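Local coordinates for protein beta-mannosidase GH2 (Hypocrea lixii, PDB 4UOJ) that probably hydrolyses terminal beta-D-mannose residues from the non-reducing ends of beta-mannosides, as a glycoside hydrolase of family 2, at residues 325-330 with 341-346; 26-31 with 223-228. All coordinates share one frame; numbering follows the deposited sequence.

How the contacts relate
Contact 1 is an antiparallel hairpin at the edge of one sheet of the family 2 immunoglobulin-like domain, partly buried, with regular backbone bonds and a glycan at one end. Contact 2 lies at the surface, where the start of the modelled chain in the galactose-binding-like domain meets the segment leading into strand 227-237; a single direct backbone bond, a water and one apolar touch hold it. The centres of contact 1 and contact 2 are about 17 Å apart. The two meet where Ser342 OG lies 3.8 Å from Ser228 OG, a packing approach between the two sheets of the immunoglobulin-like domain. Along 223-228, Glu225 and Tyr227 turn to 26-31, while Leu226 and Ser228 touch strand 340-346.

Contact 1 of 2, residues 325-330 with 341-346. With NAG (2-acetamido-2-deoxy-beta-D-glucopyranose), chain S.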
loop_
_atom_site.group_PDB
_atom_site.type_symbol
_atom_site.label_atom_id
_atom_site.label_comp_id
_atom_site.label_asym_id
_atom_site.label_seq_id
_atom_site.Cartn_x
_atom_site.Cartn_y
_atom_site.Cartn_z
ATOM N N ASN A 325 3.320 -15.251 20.535
ATOM C CA ASN A 325 3.644 -14.136 21.419
ATOM C C ASN A 325 4.942 -14.417 22.149
ATOM O O ASN A 325 5.014 -15.325 22.973
ATOM C CB ASN A 325 2.516 -13.875 22.423
ATOM C CG ASN A 325 1.428 -12.976 21.864
ATOM O OD1 ASN A 325 1.250 -12.862 20.658
ATOM N ND2 ASN A 325 0.689 -12.340 22.747
ATOM N N ILE A 326 5.965 -13.625 21.858
ATOM C CA ILE A 326 7.284 -13.771 22.487
ATOM C C ILE A 326 7.481 -12.694 23.550
ATOM O O ILE A 326 7.316 -11.509 23.273
ATOM C CB ILE A 326 8.458 -13.850 21.469
ATOM C CG1 ILE A 326 9.815 -13.999 22.191
ATOM C CG2 ILE A 326 8.465 -12.654 20.512
ATOM C CD1 ILE A 326 11.013 -14.360 21.327
ATOM N N THR A 327 7.811 -13.121 24.769
ATOM C CA THR A 327 8.059 -12.213 25.877
ATOM C C THR A 327 9.500 -12.415 26.288
ATOM O O THR A 327 9.869 -13.509 26.704
ATOM C CB THR A 327 7.033 -12.423 27.011
ATOM O OG1 THR A 327 5.712 -12.351 26.466
ATOM C CG2 THR A 327 7.166 -11.379 28.123
ATOM N N VAL A 328 10.322 -11.370 26.117
ATOM C CA VAL A 328 11.742 -11.392 26.445
ATOM C C VAL A 328 11.922 -10.711 27.785
ATOM O O VAL A 328 11.480 -9.578 27.955
ATOM C CB VAL A 328 12.623 -10.732 25.356
ATOM C CG1 VAL A 328 14.104 -10.984 25.622
ATOM C CG2 VAL A 328 12.245 -11.216 23.955
ATOM N N SER A 329 12.543 -11.423 28.740
ATOM C CA SER A 329 12.794 -10.923 30.102
ATOM C C SER A 329 14.286 -10.772 30.355
ATOM O O SER A 329 15.051 -11.711 30.165
ATOM C CB SER A 329 12.168 -11.840 31.148
ATOM O OG SER A 329 10.759 -11.735 31.130
ATOM N N VAL A 330 14.697 -9.573 30.768
ATOM C CA VAL A 330 16.101 -9.276 31.076
ATOM C C VAL A 330 16.296 -9.153 32.592
ATOM O O VAL A 330 15.722 -8.280 33.233
ATOM C CB VAL A 330 16.650 -8.046 30.307
ATOM C CG1 VAL A 330 18.154 -7.890 30.522
ATOM C CG2 VAL A 330 16.339 -8.157 28.819
ATOM N N VAL A 341 11.249 -6.010 30.448
ATOM C CA VAL A 341 10.352 -6.993 29.834
ATOM C C VAL A 341 9.777 -6.400 28.545
ATOM O O VAL A 341 9.213 -5.307 28.561
ATOM C CB VAL A 341 9.236 -7.442 30.817
ATOM C CG1 VAL A 341 8.311 -8.468 30.178
ATOM C CG2 VAL A 341 9.819 -8.003 32.118
ATOM N N SER A 342 9.940 -7.107 27.423
ATOM C CA SER A 342 9.379 -6.677 26.126
ATOM C C SER A 342 8.593 -7.793 25.443
ATOM O O SER A 342 9.049 -8.939 25.395
ATOM C CB SER A 342 10.466 -6.160 25.190
ATOM O OG SER A 342 9.877 -5.613 24.020
ATOM N N GLN A 343 7.442 -7.445 24.889
ATOM C CA GLN A 343 6.609 -8.399 24.190
ATOM C C GLN A 343 6.295 -8.014 22.744
ATOM O O GLN A 343 5.982 -6.895 22.439
ATOM C CB GLN A 343 5.303 -8.600 24.926
ATOM C CG GLN A 343 4.650 -9.889 24.526
ATOM C CD GLN A 343 3.217 -9.730 24.098
ATOM O OE1 GLN A 343 2.313 -9.749 24.936
ATOM N NE2 GLN A 343 2.993 -9.605 22.784
ATOM N N ARG A 344 6.346 -8.996 21.870
ATOM C CA ARG A 344 6.026 -8.823 20.449
ATOM C C ARG A 344 5.291 -10.052 19.939
ATOM O O ARG A 344 5.501 -11.145 20.434
ATOM C CB ARG A 344 7.283 -8.584 19.591
ATOM C CG ARG A 344 8.013 -7.262 19.827
ATOM C CD ARG A 344 7.205 -6.043 19.429
ATOM N NE ARG A 344 7.946 -4.781 19.615
ATOM C CZ ARG A 344 7.979 -4.085 20.749
ATOM N NH1 ARG A 344 7.350 -4.535 21.819
ATOM N NH2 ARG A 344 8.656 -2.951 20.825
ATOM N N ARG A 345 4.422 -9.862 18.946
ATOM C CA ARG A 345 3.748 -10.947 18.257
ATOM C C ARG A 345 4.542 -11.196 16.953
ATOM O O ARG A 345 4.784 -10.280 16.156
ATOM C CB ARG A 345 2.275 -10.611 17.997
ATOM C CG ARG A 345 1.465 -11.817 17.528
ATOM C CD ARG A 345 -0.016 -11.536 17.444
ATOM N NE ARG A 345 -0.311 -10.583 16.393
ATOM C CZ ARG A 345 -1.527 -10.165 16.082
ATOM N NH1 ARG A 345 -2.575 -10.633 16.738
ATOM N NH2 ARG A 345 -1.694 -9.293 15.101
ATOM N N VAL A 346 4.997 -12.436 16.797
ATOM C CA VAL A 346 5.864 -12.868 15.699
ATOM C C VAL A 346 5.305 -14.070 14.945
ATOM O O VAL A 346 4.399 -14.749 15.413
ATOM C CB VAL A 346 7.290 -13.216 16.226
ATOM C CG1 VAL A 346 7.980 -11.988 16.790
ATOM C CG2 VAL A 346 7.247 -14.322 17.290
HETATM C C1 NAG S . -0.484 -11.743 22.305
HETATM C C2 NAG S . -1.730 -11.709 23.180
HETATM C C3 NAG S . -2.746 -10.735 22.608
HETATM C C4 NAG S . -2.104 -9.378 22.333
HETATM C C5 NAG S . -0.845 -9.531 21.493
HETATM C C6 NAG S . -0.171 -8.167 21.302
HETATM C C7 NAG S . -1.954 -13.905 24.175
HETATM C C8 NAG S . -2.666 -15.230 24.160
HETATM N N2 NAG S . -2.333 -13.031 23.228
HETATM O O3 NAG S . -3.819 -10.605 23.561
HETATM O O4 NAG S . -3.043 -8.546 21.637
HETATM O O5 NAG S . 0.051 -10.418 22.172
HETATM O O6 NAG S . 1.002 -8.349 20.495
HETATM O O7 NAG S . -1.061 -13.651 25.002
#
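Ile326 and Arg344 form a hydrogen-bonded antiparallel pair, Ile326 N to Arg344 O at 2.9 Å and Arg344 N to Ile326 O at 3.0 Å. Val328 and Ser342 repeat the pattern two residues on, Val328 N reaching Ser342 O at 2.8 Å with an N-H...O angle of 168°. Arg344 NH1 turns back on its own strand to Gln343 O at 2.8 Å, from 44° above the carbonyl plane. Between the pairs, CA-H...O contacts such as Gln343 CA to Ile326 O fill the non-hydrogen-bonded positions. Asn325 carries an N-linked sugar, its ND2 covalently joined to C1 of the N-acetylglucosamine. Gln343, on the paired strand, bonds to this sugar: NE2 donates to its ring oxygen O5 at 3.1 Å and more weakly to its O6. Gln343 CG, anti to the backbone N, passes 3.3 Å from Thr327 OG1; the bend at chi2 (-128°) then turns the amide to the sugar. Cutting Gln343 back to an alanine removes the amide, and the sugar's O5 and O6 would probably lose this donor, leaving the first ring freer to turn about its link to Asn325. Arg345 CG rests 3.3 Å from Asn325 OD1 before the guanidinium leads away to a salt bridge with Glu438. On the sugar-bearing face Thr327 CG2 also meets Val341 CG1. On the other face the apolar touch is Ile326 CG2 to Val346 CG1 at 3.8 Å, beside the start of the Arg344 side chain. That face packs across the sandwich on strands 252-261 and 227-237, where Ser342 OG bonds to Thr231; strand 269-276 pairs with the far side of 325-330, leaving 340-346 at the edge of its sheet.

Contact 2 of 2, residues 26-31 with 223-228; sequences GKASIH and GGELYS
Ile30 CD1 approaches the phenol ring of Tyr227 obliquely, 3.9 Å from Tyr227 CD1 and almost as near Tyr227 CE1, and the two side chains cross at about a right angle. With CG anti to the backbone N (chi1 174°), the Tyr227 ring reaches out to Ile30; Val218 and Leu220 of strand 215-221 also touch the Tyr227 side chain, and its hydroxyl has a weak hydrogen bond to Arg216. The other flat group, the carboxylate of Glu225, runs past the backbone of 27-28, with Glu225 OE1 3.4 Å from Lys27 CG and Glu225 OE2 4.3 Å from Ala28 CB. Although opposite in charge, Lys27 NZ and Glu225 OE1 stay 5.7 Å apart and form no salt bridge. The direct bond is Glu225 N to Gly26 O at 2.8 Å, nearly straight at 168°, with the donor tilted 31° from the carbonyl plane. A water donates to the same Gly26 O and to Glu225 O, the latter at 2.6 Å. At Gly224 a side chain would run into Gly26 O, which lies 3.4 Å from Gly224 CA. With one direct bond, one water bridge and a lone apolar touch, the chemistry implies a light, solvent-accessible seam between neighbouring beta domains.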
loop_
_atom_site.group_PDB
_atom_site.type_symbol
_atom_site.label_atom_id
_atom_site.label_comp_id
_atom_site.label_asym_id
_atom_site.label_seq_id
_atom_site.Cartn_x
_atom_site.Cartn_y
_atom_site.Cartn_z
ATOM N N GLY A 26 10.820 -0.697 42.605
ATOM C CA GLY A 26 11.455 0.303 41.728
ATOM C C GLY A 26 10.903 0.338 40.314
ATOM O O GLY A 26 11.665 0.420 39.348
ATOM N N LYS A 27 9.571 0.282 40.182
ATOM C CA LYS A 27 8.881 0.317 38.884
ATOM C C LYS A 27 9.025 1.672 38.190
ATOM O O LYS A 27 9.220 2.696 38.847
ATOM C CB LYS A 27 7.389 -0.028 39.045
ATOM C CG LYS A 27 7.108 -1.516 39.189
ATOM C CD LYS A 27 5.627 -1.806 39.366
ATOM C CE LYS A 27 5.325 -3.242 38.989
ATOM N NZ LYS A 27 3.866 -3.489 38.875
ATOM N N ALA A 28 8.936 1.672 36.857
ATOM C CA ALA A 28 9.044 2.888 36.057
ATOM C C ALA A 28 7.710 3.642 36.066
ATOM O O ALA A 28 6.673 3.063 35.770
ATOM C CB ALA A 28 9.465 2.541 34.629
ATOM N N SER A 29 7.740 4.925 36.439
ATOM C CA SER A 29 6.555 5.796 36.487
ATOM C C SER A 29 6.337 6.408 35.102
ATOM O O SER A 29 7.197 7.127 34.600
ATOM C CB SER A 29 6.744 6.889 37.553
ATOM O OG SER A 29 5.731 7.877 37.529
ATOM N N ILE A 30 5.201 6.093 34.473
ATOM C CA ILE A 30 4.893 6.577 33.122
ATOM C C ILE A 30 3.661 7.496 33.064
ATOM O O ILE A 30 2.580 7.128 33.518
ATOM C CB ILE A 30 4.835 5.421 32.083
ATOM C CG1 ILE A 30 6.210 4.698 31.995
ATOM C CG2 ILE A 30 4.414 5.955 30.704
ATOM C CD1 ILE A 30 6.218 3.298 31.349
ATOM N N HIS A 31 3.866 8.681 32.505
ATOM C CA HIS A 31 2.818 9.625 32.172
ATOM C C HIS A 31 2.659 9.722 30.679
ATOM O O HIS A 31 3.516 10.232 30.004
ATOM C CB HIS A 31 3.189 11.014 32.638
ATOM C CG HIS A 31 3.118 11.193 34.111
ATOM N ND1 HIS A 31 3.502 10.217 35.000
ATOM C CD2 HIS A 31 2.703 12.236 34.860
ATOM C CE1 HIS A 31 3.326 10.653 36.233
ATOM N NE2 HIS A 31 2.842 11.875 36.175
ATOM N N GLY A 223 18.682 1.484 40.324
ATOM C CA GLY A 223 18.593 0.064 40.676
ATOM C C GLY A 223 17.227 -0.570 40.465
ATOM O O GLY A 223 16.976 -1.675 40.934
ATOM N N GLY A 224 16.355 0.130 39.751
ATOM C CA GLY A 224 14.999 -0.320 39.474
ATOM C C GLY A 224 14.752 -0.814 38.054
ATOM O O GLY A 224 15.681 -1.173 37.325
ATOM N N GLU A 225 13.474 -0.828 37.670
ATOM C CA GLU A 225 12.992 -1.280 36.379
ATOM C C GLU A 225 13.478 -0.350 35.263
ATOM O O GLU A 225 13.550 0.863 35.450
ATOM C CB GLU A 225 11.459 -1.324 36.420
ATOM C CG GLU A 225 10.783 -2.109 35.303
ATOM C CD GLU A 225 9.289 -1.828 35.132
ATOM O OE1 GLU A 225 8.563 -1.741 36.148
ATOM O OE2 GLU A 225 8.838 -1.696 33.972
ATOM N N LEU A 226 13.801 -0.938 34.106
ATOM C CA LEU A 226 14.185 -0.208 32.887
ATOM C C LEU A 226 12.953 0.053 31.983
ATOM O O LEU A 226 11.889 -0.540 32.182
ATOM C CB LEU A 226 15.263 -0.974 32.091
ATOM C CG LEU A 226 16.576 -1.347 32.811
ATOM C CD1 LEU A 226 17.488 -2.129 31.878
ATOM C CD2 LEU A 226 17.320 -0.130 33.347
ATOM N N TYR A 227 13.110 0.949 31.005
ATOM C CA TYR A 227 12.072 1.286 30.053
ATOM C C TYR A 227 12.448 0.818 28.643
ATOM O O TYR A 227 13.523 1.117 28.164
ATOM C CB TYR A 227 11.757 2.796 30.066
ATOM C CG TYR A 227 10.786 3.190 28.966
ATOM C CD1 TYR A 227 9.420 2.952 29.096
ATOM C CD2 TYR A 227 11.241 3.732 27.767
ATOM C CE1 TYR A 227 8.532 3.270 28.075
ATOM C CE2 TYR A 227 10.360 4.045 26.736
ATOM C CZ TYR A 227 9.005 3.815 26.896
ATOM O OH TYR A 227 8.135 4.118 25.882
ATOM N N SER A 228 11.513 0.130 27.975
ATOM C CA SER A 228 11.674 -0.415 26.636
ATOM C C SER A 228 11.388 0.640 25.572
ATOM O O SER A 228 10.257 1.133 25.456
ATOM C CB SER A 228 10.768 -1.630 26.452
ATOM O OG SER A 228 10.802 -2.111 25.128
HETATM O O HOH W 1 12.394 2.520 37.161
#